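Side-chain contacts in sugar phosphate isomerase/epimerase (Parabacteroides distasonis, PDB 3L23), which binds magnesium and is probably an isomerase or epimerase of the xylose isomerase-like TIM-barrel family: residues Lys74-His79 with Asp271-Leu276; Ala33-Val38 with Ser44-Ala49; Tyr20-Glu25 with Ala287-Cys292; Leu17-Tyr20 with Glu25-Lys28. All blocks are in the same frame, centred on the assembly; numbering follows the deposited sequence.

Overall arrangement
All four contacts are buried and gather around strands 16-18, 45-52, 74-79 and 272-274 of the TIM barrel; contacts 2, 3 and 4 lie on one side of the chain, with contact 1 nearer its centre. Contact 1 spans the barrel interior between two strands that are not neighbours, and is the one that carries a magnesium ligand. Contact 2 closes the beta-alpha-beta unit on the outside of strand 45-52, and a shared 1,2-ethanediol and a salt bridge tie it to contact 1. Contacts 3 and 4 both use the loop that follows strand 16-18, one against the last helix, the other folding back on the strand. Aliphatic packing dominates contacts 2, 3 and 4, whereas contact 1 mixes an aromatic edge with carboxylate chemistry.

Contact 1: residues Lys74-His79 with Asp271-Leu276; sequences KIISSH and DYFVEL. With MG (magnesium ion), chain B; EDO (1,2-ethanediol), chain F.
Ile76 and Ser77 face Asp271 and Phe273 across the interior of the TIM barrel, their strands too far apart to pair: the CA atoms of Ser77 and Phe273 are 9.2 Å apart. Phe273 bridges much of that gap. Its ring presents CZ to both partners, with Ile76 CG2 lying at the ring edge, near the plane, 3.9 Å from Phe273 CZ. Ser77 CB approaches the same Phe273 CZ obliquely, at 3.8 Å, while a first torsion of -177° directs its OG to Glu47 OE2. Ile76 CG2 also meets Asp271 OD1 at 4.1 Å, the two side chains crossing at about a right angle; that carboxylate is salt-bridged to Lys45 and bonded to Tyr124 OH. Beside it, a 1,2-ethanediol, probably from the crystallisation liquor, takes a bond from Tyr272 N to its O1 (3.0 Å) and gives one from O1 to Tyr272 O (2.8 Å), while its C1 sits over a face of the Tyr272 ring. Farther along, Glu275 OE1 binds magnesium at 2.0 Å, joined by His165, Asp216, His242 and two waters. One of these waters donates to Glu275 OE2. The mainly apolar packing around Phe273 thus lies beside the magnesium ligand His242, and the polar ends of Ser77 and Asp271 are satisfied by partners outside the two segments.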
loop_
_atom_site.group_PDB
_atom_site.type_symbol
_atom_site.label_atom_id
_atom_site.label_comp_id
_atom_site.label_asym_id
_atom_site.label_seq_id
_atom_site.Cartn_x
_atom_site.Cartn_y
_atom_site.Cartn_z
ATOM N N LYS A 74 -13.672 -9.918 -0.164
ATOM C CA LYS A 74 -13.694 -9.157 1.089
ATOM C C LYS A 74 -12.734 -8.006 1.014
ATOM O O LYS A 74 -11.597 -8.188 0.591
ATOM C CB LYS A 74 -13.298 -10.025 2.271
ATOM C CG LYS A 74 -13.658 -9.412 3.616
ATOM N N ILE A 75 -13.190 -6.834 1.449
ATOM C CA ILE A 75 -12.337 -5.657 1.529
ATOM C C ILE A 75 -11.559 -5.702 2.839
ATOM O O ILE A 75 -12.150 -5.683 3.925
ATOM C CB ILE A 75 -13.160 -4.343 1.425
ATOM C CG1 ILE A 75 -13.931 -4.280 0.088
ATOM C CG2 ILE A 75 -12.265 -3.124 1.621
ATOM C CD1 ILE A 75 -14.937 -3.122 0.071
ATOM N N ILE A 76 -10.234 -5.795 2.715
ATOM C CA ILE A 76 -9.305 -5.942 3.837
ATOM C C ILE A 76 -8.495 -4.683 4.098
ATOM O O ILE A 76 -8.139 -4.386 5.236
ATOM C CB ILE A 76 -8.288 -7.081 3.522
ATOM C CG1 ILE A 76 -9.021 -8.401 3.275
ATOM C CG2 ILE A 76 -7.192 -7.253 4.624
ATOM C CD1 ILE A 76 -9.941 -8.839 4.400
ATOM N N SER A 77 -8.187 -3.938 3.040
ATOM C CA SER A 77 -7.284 -2.825 3.151
ATOM C C SER A 77 -7.646 -1.736 2.160
ATOM O O SER A 77 -8.435 -1.937 1.234
ATOM C CB SER A 77 -5.852 -3.328 2.912
ATOM O OG SER A 77 -4.886 -2.321 3.061
ATOM N N SER A 78 -7.097 -0.561 2.393
ATOM C CA SER A 78 -7.326 0.591 1.518
ATOM C C SER A 78 -6.138 1.548 1.523
ATOM O O SER A 78 -5.608 1.855 2.583
ATOM C CB SER A 78 -8.599 1.338 1.945
ATOM O OG SER A 78 -8.913 2.458 1.126
ATOM N N HIS A 79 -5.789 2.034 0.322
ATOM C CA HIS A 79 -4.762 3.030 0.076
ATOM C C HIS A 79 -5.372 4.389 -0.045
ATOM O O HIS A 79 -6.194 4.631 -0.900
ATOM C CB HIS A 79 -4.001 2.761 -1.219
ATOM C CG HIS A 79 -2.868 1.827 -1.052
ATOM N ND1 HIS A 79 -1.832 1.749 -1.958
ATOM C CD2 HIS A 79 -2.589 0.941 -0.075
ATOM C CE1 HIS A 79 -0.965 0.847 -1.539
ATOM N NE2 HIS A 79 -1.400 0.337 -0.405
ATOM N N ASP A 271 -1.139 -11.182 5.484
ATOM C CA ASP A 271 -1.830 -10.536 4.392
ATOM C C ASP A 271 -0.860 -10.043 3.341
ATOM O O ASP A 271 0.149 -9.447 3.666
ATOM C CB ASP A 271 -2.651 -9.356 4.942
ATOM C CG ASP A 271 -3.823 -9.829 5.799
ATOM O OD1 ASP A 271 -4.710 -10.510 5.225
ATOM O OD2 ASP A 271 -3.829 -9.524 7.005
ATOM N N TYR A 272 -1.185 -10.315 2.079
ATOM C CA TYR A 272 -0.487 -9.736 0.975
ATOM C C TYR A 272 -1.461 -9.397 -0.135
ATOM O O TYR A 272 -2.568 -9.963 -0.222
ATOM C CB TYR A 272 0.648 -10.632 0.447
ATOM C CG TYR A 272 0.185 -11.865 -0.295
ATOM C CD1 TYR A 272 -0.120 -11.842 -1.650
ATOM C CD2 TYR A 272 0.070 -13.072 0.352
ATOM C CE1 TYR A 272 -0.525 -12.975 -2.330
ATOM C CE2 TYR A 272 -0.354 -14.200 -0.332
ATOM C CZ TYR A 272 -0.627 -14.140 -1.682
ATOM O OH TYR A 272 -1.053 -15.267 -2.381
ATOM N N PHE A 273 -1.036 -8.452 -0.966
ATOM C CA PHE A 273 -1.780 -8.025 -2.159
ATOM C C PHE A 273 -0.916 -8.026 -3.413
ATOM O O PHE A 273 0.209 -7.504 -3.433
ATOM C CB PHE A 273 -2.374 -6.647 -1.948
ATOM C CG PHE A 273 -3.257 -6.590 -0.753
ATOM C CD1 PHE A 273 -4.528 -7.112 -0.816
ATOM C CD2 PHE A 273 -2.761 -6.192 0.476
ATOM C CE1 PHE A 273 -5.338 -7.142 0.314
ATOM C CE2 PHE A 273 -3.551 -6.184 1.598
ATOM C CZ PHE A 273 -4.855 -6.694 1.532
ATOM N N VAL A 274 -1.465 -8.637 -4.454
ATOM C CA VAL A 274 -0.899 -8.557 -5.798
ATOM C C VAL A 274 -1.024 -7.166 -6.362
ATOM O O VAL A 274 -2.078 -6.525 -6.269
ATOM C CB VAL A 274 -1.620 -9.574 -6.780
ATOM C CG1 VAL A 274 -1.310 -9.246 -8.249
ATOM C CG2 VAL A 274 -1.265 -11.001 -6.377
ATOM N N GLU A 275 0.051 -6.696 -6.990
ATOM C CA GLU A 275 0.024 -5.441 -7.697
ATOM C C GLU A 275 0.637 -5.576 -9.075
ATOM O O GLU A 275 1.631 -6.303 -9.256
ATOM C CB GLU A 275 0.765 -4.380 -6.899
ATOM C CG GLU A 275 0.723 -3.054 -7.615
ATOM C CD GLU A 275 1.230 -1.918 -6.778
ATOM O OE1 GLU A 275 2.036 -2.130 -5.878
ATOM O OE2 GLU A 275 0.826 -0.775 -7.047
ATOM N N LEU A 276 0.032 -4.900 -10.057
ATOM C CA LEU A 276 0.510 -4.913 -11.438
ATOM C C LEU A 276 0.423 -3.500 -11.997
ATOM O O LEU A 276 -0.653 -2.914 -11.992
ATOM C CB LEU A 276 -0.346 -5.883 -12.273
ATOM C CG LEU A 276 0.016 -6.055 -13.723
ATOM C CD1 LEU A 276 1.361 -6.774 -13.802
ATOM C CD2 LEU A 276 -1.110 -6.744 -14.512
HETATM MG MG MG B . 2.744 -1.219 -4.257
HETATM C C1 EDO F . -3.630 -12.776 0.823
HETATM O O1 EDO F . -3.811 -11.621 1.669
HETATM C C2 EDO F . -3.115 -13.951 1.634
HETATM O O2 EDO F . -4.122 -14.292 2.572
HETATM O O HOH W 1 0.892 0.227 -4.529
HETATM O O HOH W 2 3.580 0.313 -5.477
#

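Contact 2: residues Ala33-Val38 with Ser44-Ala49; sequences ANLRKV and SKLELA. With EDO (1,2-ethanediol), chain F.
Lys45 NZ is gripped three times: it donates to both oxygens of a 1,2-ethanediol, O2 at 2.7 Å and O1 at 2.9 Å, and its third partner is the Asp271 carboxylate. Lys45 begins the second strand of the beta-alpha-beta unit made by strand 16-18, helix 31-40 and strand 45-52, a building block of the TIM barrel, and its side chain leaves the face of the strand turned from the helix. The diol clasps the ammonium group with both hydroxyls, and a bend at chi3 (70°) in the otherwise extended lysine chain turns NZ towards them. This ligand is probably a guest from the crystallisation liquor. Leu46, the next residue, points to the helix and supplies the whole strand side of the apolar packing. Leu35 and Val38, its partners, are three residues apart, on the inner face of the helix. Met67 and Ala68 of helix 61-70 extend this layer, and Leu17 packs on Val38. On the interior side, Glu47 OE1 takes bonds from Gln18 NE2 and from NE2 of the magnesium ligand His242, and probably helps to orient that imidazole as a second-shell group. The two methyls of Leu46 divide the work against the helix: Leu46 CD1 lies 4.4 Å from Leu35 CD2, and Leu46 CD2 lies 4.2 Å from Val38 CG1, the valine and leucine side chains crossing at a slant.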
loop_
_atom_site.group_PDB
_atom_site.type_symbol
_atom_site.label_atom_id
_atom_site.label_comp_id
_atom_site.label_asym_id
_atom_site.label_seq_id
_atom_site.Cartn_x
_atom_site.Cartn_y
_atom_site.Cartn_z
ATOM N N ALA A 33 -20.146 -7.494 -12.667
ATOM C CA ALA A 33 -19.542 -8.579 -13.455
ATOM C C ALA A 33 -18.021 -8.540 -13.417
ATOM O O ALA A 33 -17.347 -9.610 -13.369
ATOM C CB ALA A 33 -20.027 -8.556 -14.906
ATOM N N ASN A 34 -17.444 -7.337 -13.440
ATOM C CA ASN A 34 -15.984 -7.207 -13.332
ATOM C C ASN A 34 -15.452 -7.721 -12.000
ATOM O O ASN A 34 -14.399 -8.344 -11.956
ATOM C CB ASN A 34 -15.516 -5.771 -13.577
ATOM C CG ASN A 34 -15.855 -5.291 -14.977
ATOM O OD1 ASN A 34 -16.163 -6.101 -15.853
ATOM N ND2 ASN A 34 -15.909 -3.973 -15.172
ATOM N N LEU A 35 -16.187 -7.471 -10.918
ATOM C CA LEU A 35 -15.797 -7.961 -9.593
ATOM C C LEU A 35 -15.947 -9.497 -9.539
ATOM O O LEU A 35 -15.104 -10.187 -8.946
ATOM C CB LEU A 35 -16.585 -7.261 -8.493
ATOM C CG LEU A 35 -16.150 -5.820 -8.213
ATOM C CD1 LEU A 35 -17.282 -4.997 -7.493
ATOM C CD2 LEU A 35 -14.846 -5.818 -7.435
ATOM N N ARG A 36 -16.979 -10.027 -10.176
ATOM C CA ARG A 36 -17.100 -11.483 -10.356
ATOM C C ARG A 36 -15.911 -12.076 -11.109
ATOM O O ARG A 36 -15.427 -13.179 -10.757
ATOM C CB ARG A 36 -18.407 -11.864 -11.043
ATOM C CG ARG A 36 -19.630 -11.617 -10.175
ATOM C CD ARG A 36 -20.865 -12.322 -10.704
ATOM N NE ARG A 36 -21.304 -11.891 -12.037
ATOM C CZ ARG A 36 -22.123 -10.862 -12.283
ATOM N NH1 ARG A 36 -22.637 -10.113 -11.322
ATOM N NH2 ARG A 36 -22.451 -10.600 -13.530
ATOM N N LYS A 37 -15.427 -11.357 -12.121
ATOM C CA LYS A 37 -14.228 -11.801 -12.875
ATOM C C LYS A 37 -13.002 -11.846 -11.975
ATOM O O LYS A 37 -12.172 -12.741 -12.089
ATOM C CB LYS A 37 -13.981 -10.940 -14.127
ATOM C CG LYS A 37 -12.787 -11.423 -15.034
ATOM C CD LYS A 37 -12.822 -10.873 -16.511
ATOM C CE LYS A 37 -11.685 -11.501 -17.408
ATOM N NZ LYS A 37 -11.917 -11.295 -18.935
ATOM N N VAL A 38 -12.874 -10.881 -11.065
ATOM C CA VAL A 38 -11.795 -10.873 -10.076
ATOM C C VAL A 38 -11.832 -12.157 -9.217
ATOM O O VAL A 38 -10.821 -12.838 -9.066
ATOM C CB VAL A 38 -11.843 -9.617 -9.186
ATOM C CG1 VAL A 38 -10.901 -9.746 -8.006
ATOM C CG2 VAL A 38 -11.495 -8.379 -10.040
ATOM N N SER A 44 -9.515 -13.386 -3.516
ATOM C CA SER A 44 -10.544 -13.363 -2.478
ATOM C C SER A 44 -10.595 -12.114 -1.595
ATOM O O SER A 44 -11.615 -11.857 -0.945
ATOM C CB SER A 44 -10.321 -14.588 -1.588
ATOM O OG SER A 44 -9.015 -14.483 -1.030
ATOM N N LYS A 45 -9.492 -11.376 -1.574
ATOM C CA LYS A 45 -9.273 -10.238 -0.717
ATOM C C LYS A 45 -8.866 -9.007 -1.532
ATOM O O LYS A 45 -8.045 -9.093 -2.457
ATOM C CB LYS A 45 -8.168 -10.581 0.313
ATOM C CG LYS A 45 -8.600 -11.654 1.297
ATOM C CD LYS A 45 -7.439 -12.402 1.945
ATOM C CE LYS A 45 -6.645 -11.539 2.918
ATOM N NZ LYS A 45 -5.639 -12.373 3.727
ATOM N N LEU A 46 -9.427 -7.858 -1.193
ATOM C CA LEU A 46 -9.160 -6.610 -1.920
ATOM C C LEU A 46 -8.480 -5.573 -1.051
ATOM O O LEU A 46 -8.798 -5.473 0.119
ATOM C CB LEU A 46 -10.448 -6.004 -2.409
ATOM C CG LEU A 46 -11.272 -6.864 -3.371
ATOM C CD1 LEU A 46 -12.553 -6.084 -3.740
ATOM C CD2 LEU A 46 -10.486 -7.323 -4.619
ATOM N N GLU A 47 -7.530 -4.852 -1.637
ATOM C CA GLU A 47 -7.056 -3.602 -1.095
ATOM C C GLU A 47 -7.520 -2.540 -2.077
ATOM O O GLU A 47 -7.246 -2.632 -3.302
ATOM C CB GLU A 47 -5.563 -3.590 -0.980
ATOM C CG GLU A 47 -5.012 -2.285 -0.354
ATOM C CD GLU A 47 -3.523 -2.413 -0.185
ATOM O OE1 GLU A 47 -2.823 -2.442 -1.232
ATOM O OE2 GLU A 47 -3.063 -2.524 0.980
ATOM N N LEU A 48 -8.249 -1.552 -1.548
ATOM C CA LEU A 48 -8.832 -0.486 -2.356
ATOM C C LEU A 48 -7.792 0.556 -2.788
ATOM O O LEU A 48 -6.712 0.669 -2.197
ATOM C CB LEU A 48 -9.930 0.222 -1.564
ATOM C CG LEU A 48 -11.022 -0.618 -0.927
ATOM C CD1 LEU A 48 -11.979 0.287 -0.120
ATOM C CD2 LEU A 48 -11.769 -1.438 -2.005
ATOM N N ALA A 49 -8.139 1.274 -3.848
ATOM C CA ALA A 49 -7.485 2.502 -4.237
ATOM C C ALA A 49 -8.607 3.373 -4.684
ATOM O O ALA A 49 -9.707 2.877 -4.989
ATOM C CB ALA A 49 -6.523 2.289 -5.376
HETATM C C1 EDO F . -3.630 -12.776 0.823
HETATM O O1 EDO F . -3.811 -11.621 1.669
HETATM C C2 EDO F . -3.115 -13.951 1.634
HETATM O O2 EDO F . -4.122 -14.292 2.572
#

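Contact 3: residues Tyr20-Glu25 with Ala287-Cys292; sequences YSLSQE and AGVKDC
Val289 CG2 is the methyl that meets both partners here, packing against Leu22 CD2 at 3.8 Å and Ser21 CB at 3.9 Å. Leu22 and Val289 cross at about a right angle, and Leu22 CD2 also comes within 4.1 Å of Val289 CB. With chi1 at 166°, Val289 sets CG2 anti to its own carbonyl carbon and sends CG1 another way, to Leu17 CD1. The contact is purely apolar; polar bonds around it hold the pieces in place. Ser21 OG is bonded to Gln18 O and to Leu276 N, which ties the 3-10 turn 20-22 to the chain just after the magnesium ligand Glu275. The turn is closed by Ser23 N donating to Tyr20 O at 3.0 Å. Outward again, the Glu25 carboxylate receives the N-H groups of Gln285 and Phe286, one on each oxygen, at the start of helix 285-298; its negative charge would probably be favourable at that helix end. The contact therefore fastens the loop between strand 16-18 and helix 31-40 to helix 285-298, with Leu17 of strand 16-18 and Leu276, beyond strand 272-274, filling in beside Val289.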
loop_
_atom_site.group_PDB
_atom_site.type_symbol
_atom_site.label_atom_id
_atom_site.label_comp_id
_atom_site.label_asym_id
_atom_site.label_seq_id
_atom_site.Cartn_x
_atom_site.Cartn_y
_atom_site.Cartn_z
ATOM N N TYR A 20 -5.991 -1.100 -7.902
ATOM C CA TYR A 20 -5.402 -0.146 -8.846
ATOM C C TYR A 20 -4.732 -0.879 -10.021
ATOM O O TYR A 20 -4.603 -0.342 -11.088
ATOM C CB TYR A 20 -4.354 0.700 -8.123
ATOM C CG TYR A 20 -3.857 1.922 -8.848
ATOM C CD1 TYR A 20 -4.674 3.015 -9.040
ATOM C CD2 TYR A 20 -2.538 2.024 -9.225
ATOM C CE1 TYR A 20 -4.195 4.162 -9.667
ATOM C CE2 TYR A 20 -2.051 3.148 -9.850
ATOM C CZ TYR A 20 -2.867 4.211 -10.064
ATOM O OH TYR A 20 -2.372 5.362 -10.670
ATOM N N SER A 21 -4.367 -2.126 -9.798
ATOM C CA SER A 21 -3.809 -2.987 -10.838
ATOM C C SER A 21 -4.689 -3.071 -12.070
ATOM O O SER A 21 -4.187 -3.240 -13.167
ATOM C CB SER A 21 -3.628 -4.412 -10.299
ATOM O OG SER A 21 -2.774 -4.398 -9.149
ATOM N N LEU A 22 -5.995 -2.971 -11.884
ATOM C CA LEU A 22 -6.951 -3.046 -12.984
ATOM C C LEU A 22 -7.270 -1.708 -13.641
ATOM O O LEU A 22 -7.917 -1.663 -14.674
ATOM C CB LEU A 22 -8.239 -3.671 -12.454
ATOM C CG LEU A 22 -8.097 -5.088 -11.896
ATOM C CD1 LEU A 22 -9.380 -5.455 -11.147
ATOM C CD2 LEU A 22 -7.814 -6.059 -13.001
ATOM N N SER A 23 -6.826 -0.611 -13.013
ATOM C CA SER A 23 -7.032 0.719 -13.547
ATOM C C SER A 23 -8.537 0.933 -13.832
ATOM O O SER A 23 -9.427 0.429 -13.088
ATOM C CB SER A 23 -6.117 0.941 -14.768
ATOM O OG SER A 23 -6.250 2.280 -15.291
ATOM N N GLN A 24 -8.848 1.653 -14.888
ATOM C CA GLN A 24 -10.247 1.900 -15.185
ATOM C C GLN A 24 -10.967 0.707 -15.788
ATOM O O GLN A 24 -12.189 0.761 -15.914
ATOM C CB GLN A 24 -10.396 3.175 -16.039
ATOM C CG GLN A 24 -9.965 4.458 -15.246
ATOM C CD GLN A 24 -10.707 4.652 -13.890
ATOM O OE1 GLN A 24 -11.919 4.882 -13.864
ATOM N NE2 GLN A 24 -9.964 4.575 -12.773
ATOM N N GLU A 25 -10.267 -0.402 -16.064
ATOM C CA GLU A 25 -10.945 -1.615 -16.557
ATOM C C GLU A 25 -11.974 -2.163 -15.546
ATOM O O GLU A 25 -13.028 -2.685 -15.931
ATOM C CB GLU A 25 -9.933 -2.693 -16.945
ATOM C CG GLU A 25 -8.985 -2.268 -18.078
ATOM C CD GLU A 25 -7.903 -3.308 -18.357
ATOM O OE1 GLU A 25 -8.165 -4.533 -18.139
ATOM O OE2 GLU A 25 -6.826 -2.873 -18.865
ATOM N N ALA A 287 -5.869 -9.222 -18.221
ATOM C CA ALA A 287 -5.086 -10.338 -18.748
ATOM C C ALA A 287 -3.835 -10.549 -17.880
ATOM O O ALA A 287 -3.524 -11.666 -17.480
ATOM C CB ALA A 287 -4.749 -10.114 -20.250
ATOM N N GLY A 288 -3.111 -9.483 -17.576
ATOM C CA GLY A 288 -1.915 -9.604 -16.760
ATOM C C GLY A 288 -2.221 -10.019 -15.335
ATOM O O GLY A 288 -1.480 -10.796 -14.745
ATOM N N VAL A 289 -3.286 -9.474 -14.746
ATOM C CA VAL A 289 -3.714 -9.862 -13.399
ATOM C C VAL A 289 -4.068 -11.369 -13.303
ATOM O O VAL A 289 -3.746 -12.045 -12.309
ATOM C CB VAL A 289 -4.863 -8.937 -12.902
ATOM C CG1 VAL A 289 -5.561 -9.515 -11.659
ATOM C CG2 VAL A 289 -4.293 -7.526 -12.611
ATOM N N LYS A 290 -4.695 -11.899 -14.332
ATOM C CA LYS A 290 -4.926 -13.345 -14.409
ATOM C C LYS A 290 -3.636 -14.137 -14.351
ATOM O O LYS A 290 -3.513 -15.084 -13.566
ATOM C CB LYS A 290 -5.657 -13.664 -15.706
ATOM C CG LYS A 290 -5.908 -15.164 -16.013
ATOM C CD LYS A 290 -6.881 -15.790 -15.016
ATOM C CE LYS A 290 -7.541 -17.113 -15.523
ATOM N NZ LYS A 290 -6.495 -18.186 -15.849
ATOM N N ASP A 291 -2.663 -13.719 -15.147
ATOM C CA ASP A 291 -1.393 -14.406 -15.227
ATOM C C ASP A 291 -0.662 -14.370 -13.870
ATOM O O ASP A 291 -0.005 -15.350 -13.475
ATOM C CB ASP A 291 -0.513 -13.801 -16.319
ATOM C CG ASP A 291 -0.960 -14.162 -17.731
ATOM O OD1 ASP A 291 -1.840 -15.047 -17.933
ATOM O OD2 ASP A 291 -0.381 -13.591 -18.674
ATOM N N CYS A 292 -0.762 -13.237 -13.172
ATOM C CA CYS A 292 -0.199 -13.132 -11.809
ATOM C C CYS A 292 -0.849 -14.138 -10.823
ATOM O O CYS A 292 -0.166 -14.783 -10.035
ATOM C CB CYS A 292 -0.298 -11.721 -11.263
ATOM S SG CYS A 292 0.775 -10.530 -12.154
#

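Contact 4: residues Leu17-Tyr20 with Glu25-Lys28; sequences LQIY and ELYK
Ile19 packs on Leu26 and Tyr27, which come back over it from the loop ahead of helix 31-40. Among the apolar contacts, Leu26 CD2 is the central atom, 4.0 Å from both Ile19 CB and Ile19 CD1, so one methyl touches both the branch point and the end of the isoleucine as the side chains cross obliquely. Ile19 holds CG1 between its backbone N and carbonyl carbon (chi1 68°), then runs on extended to CD1. That methyl meets Tyr27 OH at 3.9 Å, the two side chains crossing at about a right angle. Leu26 also lies over one face of the Tyr27 ring near its rim, CG 4.3 Å above the plane. The polar bonds lie within each segment or tie it to its neighbours. Tyr20 N donates to Gln18 OE1 at 2.8 Å and 166°, in the carbonyl plane and on a lone pair; Gln18 NE2 in turn bonds to Leu48 O. In the loop, Lys28 N makes a weak bond to Glu25 O at 3.4 Å, and Asn34 ND2 donates to the carbonyls of Leu26 and Lys28. The cluster sits where strand 16-18 gives way to the loop: Leu46 and Leu48 of strand 45-52 pack on Ile19, Leu35 of helix 31-40 on Leu26, and Phe64 of helix 61-70 on both Ile19 and Tyr27.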
loop_
_atom_site.group_PDB
_atom_site.type_symbol
_atom_site.label_atom_id
_atom_site.label_comp_id
_atom_site.label_asym_id
_atom_site.label_seq_id
_atom_site.Cartn_x
_atom_site.Cartn_y
_atom_site.Cartn_z
ATOM N N LEU A 17 -5.697 -8.750 -3.936
ATOM C CA LEU A 17 -5.448 -7.864 -5.085
ATOM C C LEU A 17 -5.560 -6.392 -4.710
ATOM O O LEU A 17 -6.577 -5.964 -4.130
ATOM C CB LEU A 17 -6.456 -8.111 -6.219
ATOM C CG LEU A 17 -6.309 -7.418 -7.570
ATOM C CD1 LEU A 17 -4.942 -7.683 -8.261
ATOM C CD2 LEU A 17 -7.476 -7.763 -8.537
ATOM N N GLN A 18 -4.553 -5.606 -5.087
ATOM C CA GLN A 18 -4.650 -4.160 -5.004
ATOM C C GLN A 18 -5.360 -3.750 -6.294
ATOM O O GLN A 18 -4.843 -3.907 -7.420
ATOM C CB GLN A 18 -3.267 -3.531 -4.828
ATOM C CG GLN A 18 -3.117 -2.064 -5.147
ATOM C CD GLN A 18 -4.171 -1.163 -4.550
ATOM O OE1 GLN A 18 -5.028 -0.680 -5.271
ATOM N NE2 GLN A 18 -4.101 -0.908 -3.230
ATOM N N ILE A 19 -6.574 -3.243 -6.145
ATOM C CA ILE A 19 -7.412 -3.018 -7.319
ATOM C C ILE A 19 -6.909 -1.963 -8.317
ATOM O O ILE A 19 -7.375 -1.929 -9.474
ATOM C CB ILE A 19 -8.883 -2.689 -6.933
ATOM C CG1 ILE A 19 -9.014 -1.338 -6.230
ATOM C CG2 ILE A 19 -9.466 -3.823 -6.056
ATOM C CD1 ILE A 19 -10.509 -0.954 -5.851
ATOM N N TYR A 20 -5.991 -1.100 -7.902
ATOM C CA TYR A 20 -5.402 -0.146 -8.846
ATOM C C TYR A 20 -4.732 -0.879 -10.021
ATOM O O TYR A 20 -4.603 -0.342 -11.088
ATOM C CB TYR A 20 -4.354 0.700 -8.123
ATOM C CG TYR A 20 -3.857 1.922 -8.848
ATOM C CD1 TYR A 20 -4.674 3.015 -9.040
ATOM C CD2 TYR A 20 -2.538 2.024 -9.225
ATOM C CE1 TYR A 20 -4.195 4.162 -9.667
ATOM C CE2 TYR A 20 -2.051 3.148 -9.850
ATOM C CZ TYR A 20 -2.867 4.211 -10.064
ATOM O OH TYR A 20 -2.372 5.362 -10.670
ATOM N N GLU A 25 -10.267 -0.402 -16.064
ATOM C CA GLU A 25 -10.945 -1.615 -16.557
ATOM C C GLU A 25 -11.974 -2.163 -15.546
ATOM O O GLU A 25 -13.028 -2.685 -15.931
ATOM C CB GLU A 25 -9.933 -2.693 -16.945
ATOM C CG GLU A 25 -8.985 -2.268 -18.078
ATOM C CD GLU A 25 -7.903 -3.308 -18.357
ATOM O OE1 GLU A 25 -8.165 -4.533 -18.139
ATOM O OE2 GLU A 25 -6.826 -2.873 -18.865
ATOM N N LEU A 26 -11.679 -2.013 -14.262
ATOM C CA LEU A 26 -12.616 -2.398 -13.215
ATOM C C LEU A 26 -13.933 -1.624 -13.312
ATOM O O LEU A 26 -14.984 -2.158 -12.976
ATOM C CB LEU A 26 -11.997 -2.208 -11.843
ATOM C CG LEU A 26 -12.857 -2.618 -10.619
ATOM C CD1 LEU A 26 -13.323 -4.058 -10.729
ATOM C CD2 LEU A 26 -12.086 -2.303 -9.300
ATOM N N TYR A 27 -13.896 -0.374 -13.761
ATOM C CA TYR A 27 -15.077 0.463 -13.774
ATOM C C TYR A 27 -15.749 0.599 -15.142
ATOM O O TYR A 27 -16.796 1.251 -15.261
ATOM C CB TYR A 27 -14.732 1.846 -13.190
ATOM C CG TYR A 27 -14.240 1.758 -11.781
ATOM C CD1 TYR A 27 -15.130 1.669 -10.712
ATOM C CD2 TYR A 27 -12.878 1.735 -11.500
ATOM C CE1 TYR A 27 -14.673 1.572 -9.402
ATOM C CE2 TYR A 27 -12.410 1.598 -10.198
ATOM C CZ TYR A 27 -13.309 1.533 -9.152
ATOM O OH TYR A 27 -12.813 1.427 -7.876
ATOM N N LYS A 28 -15.184 -0.046 -16.168
ATOM C CA LYS A 28 -15.754 -0.031 -17.512
ATOM C C LYS A 28 -16.767 -1.153 -17.686
ATOM O O LYS A 28 -16.461 -2.308 -17.454
ATOM C CB LYS A 28 -14.648 -0.166 -18.564
ATOM C CG LYS A 28 -15.156 -0.352 -19.982
#